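Local coordinates for protein dehydroquinate synthase (Thermus thermophilus, PDB 1UJN) that probably catalyses the cyclisation of 3-deoxy-D-arabino-heptulosonate 7-phosphate to 3-dehydroquinate with loss of phosphate, using NAD(+) and a divalent metal, in chorismate biosynthesis, at residues Ala122-Ser127 / Leu171-Lys176; Ala154-Leu159 / Ala201-Ala206; Val211-Glu216 / Arg225-Gly230. One frame throughout, in Å; residues are numbered along the deposited sequence.

Contact 1: Ala122-Ser127 / Leu171-Lys176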
loop_
_atom_site.group_PDB
_atom_site.type_symbol
_atom_site.label_atom_id
_atom_site.label_comp_id
_atom_site.label_asym_id
_atom_site.label_seq_id
_atom_site.Cartn_x
_atom_site.Cartn_y
_atom_site.Cartn_z
ATOM N N ALA A 122 18.011 1.075 13.198
ATOM C CA ALA A 122 17.428 1.586 11.961
ATOM C C ALA A 122 18.448 1.537 10.825
ATOM O O ALA A 122 18.093 1.269 9.679
ATOM C CB ALA A 122 16.926 3.011 12.158
ATOM N N ILE A 123 19.715 1.793 11.144
ATOM C CA ILE A 123 20.762 1.756 10.134
ATOM C C ILE A 123 21.013 0.324 9.655
ATOM O O ILE A 123 21.018 0.051 8.456
ATOM C CB ILE A 123 22.096 2.328 10.688
ATOM C CG1 ILE A 123 21.932 3.814 11.019
ATOM C CG2 ILE A 123 23.221 2.126 9.664
ATOM C CD1 ILE A 123 23.177 4.455 11.626
ATOM N N VAL A 124 21.202 -0.586 10.606
ATOM C CA VAL A 124 21.503 -1.986 10.311
ATOM C C VAL A 124 20.340 -2.817 9.789
ATOM O O VAL A 124 20.534 -3.688 8.942
ATOM C CB VAL A 124 22.082 -2.702 11.577
ATOM C CG1 VAL A 124 22.302 -4.188 11.303
ATOM C CG2 VAL A 124 23.395 -2.054 11.975
ATOM N N ASP A 125 19.134 -2.535 10.269
ATOM C CA ASP A 125 17.984 -3.330 9.875
ATOM C C ASP A 125 16.927 -2.658 8.996
ATOM O O ASP A 125 16.442 -3.263 8.042
ATOM C CB ASP A 125 17.329 -3.892 11.140
ATOM C CG ASP A 125 16.342 -4.999 10.844
ATOM O OD1 ASP A 125 16.690 -5.910 10.059
ATOM O OD2 ASP A 125 15.223 -4.966 11.401
ATOM N N ALA A 126 16.568 -1.420 9.303
ATOM C CA ALA A 126 15.533 -0.739 8.531
ATOM C C ALA A 126 15.929 -0.174 7.162
ATOM O O ALA A 126 15.053 0.171 6.367
ATOM C CB ALA A 126 14.904 0.366 9.383
ATOM N N SER A 127 17.228 -0.094 6.874
ATOM C CA SER A 127 17.703 0.459 5.604
ATOM C C SER A 127 17.495 -0.438 4.390
ATOM O O SER A 127 17.569 0.033 3.251
ATOM C CB SER A 127 19.191 0.800 5.708
ATOM O OG SER A 127 19.938 -0.352 6.081
ATOM N N LEU A 171 23.697 -3.140 17.486
ATOM C CA LEU A 171 24.897 -3.925 17.249
ATOM C C LEU A 171 24.586 -5.418 17.317
ATOM O O LEU A 171 25.311 -6.227 16.751
ATOM C CB LEU A 171 25.989 -3.556 18.257
ATOM C CG LEU A 171 26.384 -2.073 18.237
ATOM C CD1 LEU A 171 27.700 -1.884 18.974
ATOM C CD2 LEU A 171 26.515 -1.588 16.807
ATOM N N VAL A 172 23.505 -5.778 18.008
ATOM C CA VAL A 172 23.109 -7.181 18.113
ATOM C C VAL A 172 22.677 -7.681 16.739
ATOM O O VAL A 172 23.020 -8.792 16.333
ATOM C CB VAL A 172 21.934 -7.371 19.104
ATOM C CG1 VAL A 172 21.388 -8.799 19.008
ATOM C CG2 VAL A 172 22.406 -7.087 20.521
ATOM N N GLU A 173 21.926 -6.848 16.025
ATOM C CA GLU A 173 21.446 -7.192 14.697
ATOM C C GLU A 173 22.626 -7.373 13.740
ATOM O O GLU A 173 22.598 -8.238 12.862
ATOM C CB GLU A 173 20.523 -6.090 14.175
ATOM C CG GLU A 173 19.287 -6.599 13.448
ATOM C CD GLU A 173 18.305 -7.303 14.375
ATOM O OE1 GLU A 173 17.362 -6.644 14.862
ATOM O OE2 GLU A 173 18.480 -8.512 14.624
ATOM N N ALA A 174 23.658 -6.550 13.911
ATOM C CA ALA A 174 24.850 -6.634 13.070
ATOM C C ALA A 174 25.543 -7.967 13.366
ATOM O O ALA A 174 26.008 -8.665 12.459
ATOM C CB ALA A 174 25.789 -5.470 13.377
ATOM N N PHE A 175 25.601 -8.302 14.648
ATOM C CA PHE A 175 26.207 -9.542 15.119
ATOM C C PHE A 175 25.490 -10.705 14.442
ATOM O O PHE A 175 26.114 -11.667 13.996
ATOM C CB PHE A 175 26.039 -9.640 16.637
ATOM C CG PHE A 175 26.687 -10.849 17.248
ATOM C CD1 PHE A 175 27.955 -10.762 17.817
ATOM C CD2 PHE A 175 26.028 -12.073 17.262
ATOM C CE1 PHE A 175 28.560 -11.879 18.395
ATOM C CE2 PHE A 175 26.623 -13.199 17.838
ATOM C CZ PHE A 175 27.892 -13.099 18.405
ATOM N N LYS A 176 24.167 -10.606 14.381
ATOM C CA LYS A 176 23.342 -11.632 13.753
ATOM C C LYS A 176 23.749 -11.805 12.284
ATOM O O LYS A 176 23.878 -12.936 11.796
ATOM C CB LYS A 176 21.871 -11.234 13.845
ATOM C CG LYS A 176 20.898 -12.289 13.338
ATOM C CD LYS A 176 19.487 -11.720 13.240
ATOM C CE LYS A 176 19.408 -10.648 12.157
ATOM N NZ LYS A 176 18.017 -10.145 11.974
HETATM O O HOH W 1 18.461 -7.824 10.471
#
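V124 and D125 on helix 120-126 meet E173 and A174 on helix 164-181, where the two segments' axes come within 8.8 Å at a crossing angle of 44°. The apolar part belongs mainly to one methyl of V124. Its CG1 stands anti to the backbone N (chi1 176°), which aims it at the turn holding E173 and A174; there it lies 3.8 Å from the backbone N of A174 and 3.9 Å from CB of E173. Next to it, CB of D125 rests 4.1 Å from CG of E173, so the aliphatic base of the glutamate is touched by two consecutive residues of the other helix.

The polar part lies at the ends of the acidic side chains. E173 bends at chi2, and its OE2 forms a salt bridge with NZ of K176, one helical turn further on, at 3.1 Å; the ammonium group comes from above the carboxylate, 60° out of its plane. D125 is joined to the same lysine by a water, which donates to OD1 of D125 at 2.6 Å and accepts from NZ of K176 at 2.8 Å. OD2 of D125 is 4.4 Å from OE1 of E173, a proximity that K176, together with K210 in its salt bridge to D125, is likely to ease.

E173 also faces H231 and H247, and these three are the predicted zinc ligands. With an alanine at E173, NZ of K176 would probably lose its carboxylate mate, the predicted metal site one of its ligands, and CB of D125 the CG it rests on. Helix 120-126 of the nucleotide-binding half thus packs against a helix of the C-terminal half that brings in a probable metal ligand, as in the interdomain active-site cleft of dehydroquinate synthases.

Contact 2: Ala154-Leu159 / Ala201-Ala206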
loop_
_atom_site.group_PDB
_atom_site.type_symbol
_atom_site.label_atom_id
_atom_site.label_comp_id
_atom_site.label_asym_id
_atom_site.label_seq_id
_atom_site.Cartn_x
_atom_site.Cartn_y
_atom_site.Cartn_z
ATOM N N ALA A 154 22.517 7.918 6.719
ATOM C CA ALA A 154 22.820 7.710 8.134
ATOM C C ALA A 154 23.947 8.607 8.615
ATOM O O ALA A 154 25.126 8.327 8.380
ATOM C CB ALA A 154 23.186 6.244 8.378
ATOM N N GLU A 155 23.564 9.686 9.286
ATOM C CA GLU A 155 24.505 10.658 9.825
ATOM C C GLU A 155 24.969 10.144 11.176
ATOM O O GLU A 155 24.217 10.179 12.145
ATOM C CB GLU A 155 23.808 12.007 9.993
ATOM C CG GLU A 155 24.664 13.071 10.654
ATOM C CD GLU A 155 26.007 13.221 9.983
ATOM O OE1 GLU A 155 26.041 13.530 8.770
ATOM O OE2 GLU A 155 27.032 13.023 10.670
ATOM N N LEU A 156 26.206 9.670 11.238
ATOM C CA LEU A 156 26.740 9.127 12.480
ATOM C C LEU A 156 26.778 10.144 13.624
ATOM O O LEU A 156 26.688 9.771 14.788
ATOM C CB LEU A 156 28.131 8.533 12.226
ATOM C CG LEU A 156 28.118 7.424 11.163
ATOM C CD1 LEU A 156 29.523 6.879 10.949
ATOM C CD2 LEU A 156 27.176 6.306 11.598
ATOM N N ARG A 157 26.893 11.428 13.302
ATOM C CA ARG A 157 26.921 12.419 14.361
ATOM C C ARG A 157 25.620 12.392 15.151
ATOM O O ARG A 157 25.541 12.844 16.285
ATOM C CB ARG A 157 27.115 13.795 13.723
ATOM C CG ARG A 157 27.206 14.911 14.763
ATOM C CD ARG A 157 27.688 16.230 14.151
ATOM N NE ARG A 157 27.017 16.481 12.872
ATOM C CZ ARG A 157 25.835 17.124 12.911
ATOM N NH1 ARG A 157 25.325 17.508 14.069
ATOM N NH2 ARG A 157 25.181 17.375 11.772
ATOM N N ALA A 158 24.579 11.806 14.562
ATOM C CA ALA A 158 23.292 11.696 15.236
ATOM C C ALA A 158 23.235 10.572 16.274
ATOM O O ALA A 158 22.399 10.602 17.173
ATOM C CB ALA A 158 22.181 11.507 14.201
ATOM N N LEU A 159 24.119 9.586 16.153
ATOM C CA LEU A 159 24.142 8.456 17.085
ATOM C C LEU A 159 24.751 8.772 18.448
ATOM O O LEU A 159 24.618 7.991 19.391
ATOM C CB LEU A 159 24.921 7.288 16.480
ATOM C CG LEU A 159 24.405 6.642 15.199
ATOM C CD1 LEU A 159 25.400 5.593 14.727
ATOM C CD2 LEU A 159 23.043 6.027 15.453
ATOM N N ALA A 201 32.929 1.956 9.437
ATOM C CA ALA A 201 33.230 0.767 8.644
ATOM C C ALA A 201 32.441 -0.451 9.126
ATOM O O ALA A 201 32.019 -1.289 8.320
ATOM C CB ALA A 201 34.732 0.473 8.696
ATOM N N PHE A 202 32.249 -0.554 10.438
ATOM C CA PHE A 202 31.506 -1.673 11.006
ATOM C C PHE A 202 30.046 -1.622 10.547
ATOM O O PHE A 202 29.490 -2.627 10.104
ATOM C CB PHE A 202 31.549 -1.631 12.537
ATOM C CG PHE A 202 30.807 -2.766 13.192
ATOM C CD1 PHE A 202 31.455 -3.960 13.492
ATOM C CD2 PHE A 202 29.448 -2.653 13.468
ATOM C CE1 PHE A 202 30.762 -5.029 14.059
ATOM C CE2 PHE A 202 28.743 -3.716 14.033
ATOM C CZ PHE A 202 29.400 -4.907 14.329
ATOM N N LEU A 203 29.425 -0.454 10.659
ATOM C CA LEU A 203 28.024 -0.313 10.251
ATOM C C LEU A 203 27.832 -0.551 8.759
ATOM O O LEU A 203 26.860 -1.196 8.341
ATOM C CB LEU A 203 27.485 1.064 10.655
ATOM C CG LEU A 203 27.265 1.240 12.167
ATOM C CD1 LEU A 203 26.837 2.663 12.473
ATOM C CD2 LEU A 203 26.213 0.254 12.658
ATOM N N ALA A 204 28.757 -0.040 7.954
ATOM C CA ALA A 204 28.680 -0.228 6.508
ATOM C C ALA A 204 28.784 -1.713 6.200
ATOM O O ALA A 204 28.100 -2.223 5.313
ATOM C CB ALA A 204 29.801 0.533 5.819
ATOM N N ARG A 205 29.639 -2.413 6.937
ATOM C CA ARG A 205 29.794 -3.841 6.717
ATOM C C ARG A 205 28.501 -4.568 7.094
ATOM O O ARG A 205 28.073 -5.494 6.403
ATOM C CB ARG A 205 30.969 -4.386 7.540
ATOM C CG ARG A 205 31.184 -5.881 7.376
ATOM C CD ARG A 205 32.418 -6.356 8.135
ATOM N NE ARG A 205 33.652 -5.989 7.449
ATOM C CZ ARG A 205 34.102 -6.574 6.342
ATOM N NH1 ARG A 205 33.426 -7.569 5.780
ATOM N NH2 ARG A 205 35.232 -6.159 5.787
ATOM N N ALA A 206 27.880 -4.139 8.187
ATOM C CA ALA A 206 26.642 -4.758 8.655
ATOM C C ALA A 206 25.522 -4.607 7.624
ATOM O O ALA A 206 24.798 -5.561 7.334
ATOM C CB ALA A 206 26.219 -4.136 9.979
#
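L156 and L159 meet L203 through branched aliphatic ends alone, and no flat group has a face or an edge in the meeting. The ring of F202, on the same helix as L203, is turned to other neighbours, with A174 at its CE2 edge and L171, L186, V189 and L192 around it. The carboxylate of E155 is used at its rim: the backbone N-H of R157 reaches OE2 of E155 at 3.1 Å on the anti side, only 17° out of the carboxylate plane, while OE1 takes the backbone N-H groups of G19 and V20. This acid therefore braces the point at which the strand turns.

Strand 151-155 is one of the parallel strands in the Rossmann-like sheet of the N-terminal half. At its end the chain coils into successive tight turns, with backbone bonds from A158 N to E155 O and from L159 N to L156 O, and the spacing of three residues turns L156 and L159 to the same partner on helix 199-216.

That partner is a single methyl. CD1 of L203 lies 3.8 Å from CD2 of L156 and 4.0 Å from CD1 of L159. In L203, CG lies anti to the carbonyl carbon (chi1 -72°), and from there CD1 is carried to both leucines. The approaches differ, however: L156 and L203 run alongside in opposite senses, whereas L159 and L203 meet end on, methyl to methyl. Backbones stay well apart, the CA atoms of L156 and L203 being separated by 9.8 Å, and leucine side chains bridge the interval. L159 also rests on I123 of helix 120-126.

Contact 3: Val211-Glu216 / Arg225-Gly230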
loop_
_atom_site.group_PDB
_atom_site.type_symbol
_atom_site.label_atom_id
_atom_site.label_comp_id
_atom_site.label_asym_id
_atom_site.label_seq_id
_atom_site.Cartn_x
_atom_site.Cartn_y
_atom_site.Cartn_z
ATOM N N VAL A 211 22.112 -6.474 2.498
ATOM C CA VAL A 211 21.887 -6.185 1.089
ATOM C C VAL A 211 22.089 -7.453 0.254
ATOM O O VAL A 211 21.245 -7.800 -0.571
ATOM C CB VAL A 211 22.842 -5.087 0.565
ATOM C CG1 VAL A 211 22.745 -4.997 -0.955
ATOM C CG2 VAL A 211 22.475 -3.735 1.185
ATOM N N ARG A 212 23.202 -8.145 0.477
ATOM C CA ARG A 212 23.509 -9.363 -0.274
ATOM C C ARG A 212 22.468 -10.463 -0.109
ATOM O O ARG A 212 21.948 -10.994 -1.094
ATOM C CB ARG A 212 24.874 -9.919 0.136
ATOM C CG ARG A 212 26.055 -9.074 -0.296
ATOM C CD ARG A 212 27.312 -9.930 -0.406
ATOM N NE ARG A 212 27.650 -10.581 0.857
ATOM C CZ ARG A 212 28.134 -9.948 1.921
ATOM N NH1 ARG A 212 28.343 -8.638 1.882
ATOM N NH2 ARG A 212 28.410 -10.626 3.027
ATOM N N VAL A 213 22.181 -10.814 1.139
ATOM C CA VAL A 213 21.206 -11.857 1.432
ATOM C C VAL A 213 19.845 -11.554 0.807
ATOM O O VAL A 213 19.184 -12.440 0.264
ATOM C CB VAL A 213 21.020 -12.015 2.947
ATOM C CG1 VAL A 213 19.985 -13.084 3.231
ATOM C CG2 VAL A 213 22.350 -12.364 3.595
ATOM N N THR A 214 19.440 -10.292 0.886
ATOM C CA THR A 214 18.161 -9.858 0.351
ATOM C C THR A 214 18.049 -9.966 -1.166
ATOM O O THR A 214 17.008 -10.367 -1.687
ATOM C CB THR A 214 17.871 -8.408 0.769
ATOM O OG1 THR A 214 17.734 -8.349 2.194
ATOM C CG2 THR A 214 16.593 -7.903 0.115
ATOM N N GLU A 215 19.115 -9.608 -1.875
ATOM C CA GLU A 215 19.093 -9.663 -3.333
ATOM C C GLU A 215 19.218 -11.070 -3.905
ATOM O O GLU A 215 18.668 -11.360 -4.968
ATOM C CB GLU A 215 20.184 -8.753 -3.909
ATOM C CG GLU A 215 19.801 -7.288 -3.820
ATOM C CD GLU A 215 20.916 -6.333 -4.206
ATOM O OE1 GLU A 215 20.679 -5.112 -4.112
ATOM O OE2 GLU A 215 22.015 -6.787 -4.597
ATOM N N GLU A 216 19.927 -11.947 -3.202
ATOM C CA GLU A 216 20.094 -13.318 -3.671
ATOM C C GLU A 216 18.805 -14.118 -3.519
ATOM O O GLU A 216 18.538 -15.037 -4.295
ATOM C CB GLU A 216 21.216 -14.017 -2.897
ATOM C CG GLU A 216 21.604 -15.375 -3.473
ATOM C CD GLU A 216 22.557 -16.146 -2.579
ATOM O OE1 GLU A 216 22.898 -15.634 -1.493
ATOM O OE2 GLU A 216 22.959 -17.268 -2.958
ATOM N N ARG A 225 15.436 -16.015 4.636
ATOM C CA ARG A 225 14.762 -16.342 5.888
ATOM C C ARG A 225 15.761 -16.672 7.001
ATOM O O ARG A 225 15.400 -16.891 8.150
ATOM C CB ARG A 225 13.845 -17.539 5.638
ATOM C CG ARG A 225 14.626 -18.838 5.438
ATOM C CD ARG A 225 13.879 -19.827 4.535
ATOM N NE ARG A 225 14.287 -21.203 4.831
ATOM C CZ ARG A 225 15.121 -21.800 3.960
ATOM N NH1 ARG A 225 15.546 -21.148 2.891
ATOM N NH2 ARG A 225 15.523 -23.055 4.184
ATOM N N LEU A 226 17.052 -16.613 6.686
ATOM C CA LEU A 226 18.087 -16.797 7.697
ATOM C C LEU A 226 18.147 -15.550 8.581
ATOM O O LEU A 226 18.688 -15.582 9.685
ATOM C CB LEU A 226 19.448 -17.025 7.032
ATOM C CG LEU A 226 19.571 -18.233 6.094
ATOM C CD1 LEU A 226 20.950 -18.229 5.452
ATOM C CD2 LEU A 226 19.343 -19.532 6.862
ATOM N N LEU A 227 17.587 -14.451 8.084
ATOM C CA LEU A 227 17.564 -13.198 8.831
ATOM C C LEU A 227 16.701 -13.360 10.080
ATOM O O LEU A 227 16.740 -12.530 10.990
ATOM C CB LEU A 227 17.011 -12.070 7.953
ATOM C CG LEU A 227 17.831 -11.719 6.706
ATOM C CD1 LEU A 227 17.024 -10.809 5.798
ATOM C CD2 LEU A 227 19.134 -11.049 7.121
ATOM N N ASN A 228 15.925 -14.437 10.124
ATOM C CA ASN A 228 15.067 -14.695 11.275
ATOM C C ASN A 228 15.796 -15.469 12.365
ATOM O O ASN A 228 15.173 -15.996 13.288
ATOM C CB ASN A 228 13.812 -15.453 10.843
ATOM C CG ASN A 228 12.907 -14.616 9.959
ATOM O OD1 ASN A 228 12.542 -13.491 10.314
ATOM N ND2 ASN A 228 12.537 -15.158 8.802
ATOM N N LEU A 229 17.120 -15.536 12.254
ATOM C CA LEU A 229 17.937 -16.233 13.244
ATOM C C LEU A 229 17.712 -15.609 14.623
ATOM O O LEU A 229 17.857 -14.399 14.790
ATOM C CB LEU A 229 19.418 -16.127 12.867
ATOM C CG LEU A 229 20.460 -16.703 13.834
ATOM C CD1 LEU A 229 20.286 -18.219 13.967
ATOM C CD2 LEU A 229 21.851 -16.365 13.324
ATOM N N GLY A 230 17.348 -16.442 15.596
ATOM C CA GLY A 230 17.113 -15.965 16.951
ATOM C C GLY A 230 15.784 -15.259 17.169
ATOM O O GLY A 230 15.481 -14.831 18.285
#
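V213 is the first residue of 211-216 to meet the loop segment 225-230. From helix 199-216 it points toward L227, and its CG1 lies 4.3 Å from CG of that leucine, against the branch point of its side chain. T214 follows, set more to the flank; its OG1 is 4.4 Å from CD1 of L227, a plain van der Waals approach. The hydroxyl has its polar partner in its own helix, where it is hydrogen-bonded to O of K210, one turn back, so a polar atom can lie beside a methyl with its hydrogen-bonding need met.

On the other side L227 closes a short 3-10 turn. The backbone bonds from N228 N to R225 O and from L229 N to L226 O carry the chain through that turn toward G230, the N-cap of the helix that begins with H231. L227 further touches I180 of helix 164-181, while L226 packs on the hairpin strands 311-314 and 319-323.

No hydrogen bond or salt bridge crosses between the segments. What holds them together directly is dispersion and the burial of apolar surface through one leucine, a chemistry that constrains shape more than exact direction.

Contact 1 touches both of the others, while contacts 2 and 3 share helix 199-216 without touching, their nearest atoms about 6 Å apart; contacts 1 and 2 cross along the chain, and contact 3 follows. Contacts 1 and 2 interlock: CB of A174 touches CB of A206 at 3.7 Å, and CG2 of V124 touches CD2 of L203 at 3.7 Å. Contacts 1 and 3 are joined by a probable hydrogen bond of 2.9 Å from NZ of K176 to O of L227. Around the predicted active site, contact 1 supplies E173, the side chain of L227 in contact 3 lies about 6 Å from that of H231, and the side chain of L159 in contact 2 lies about 5 Å from that of T119, a predicted NAD(+)-binding residue.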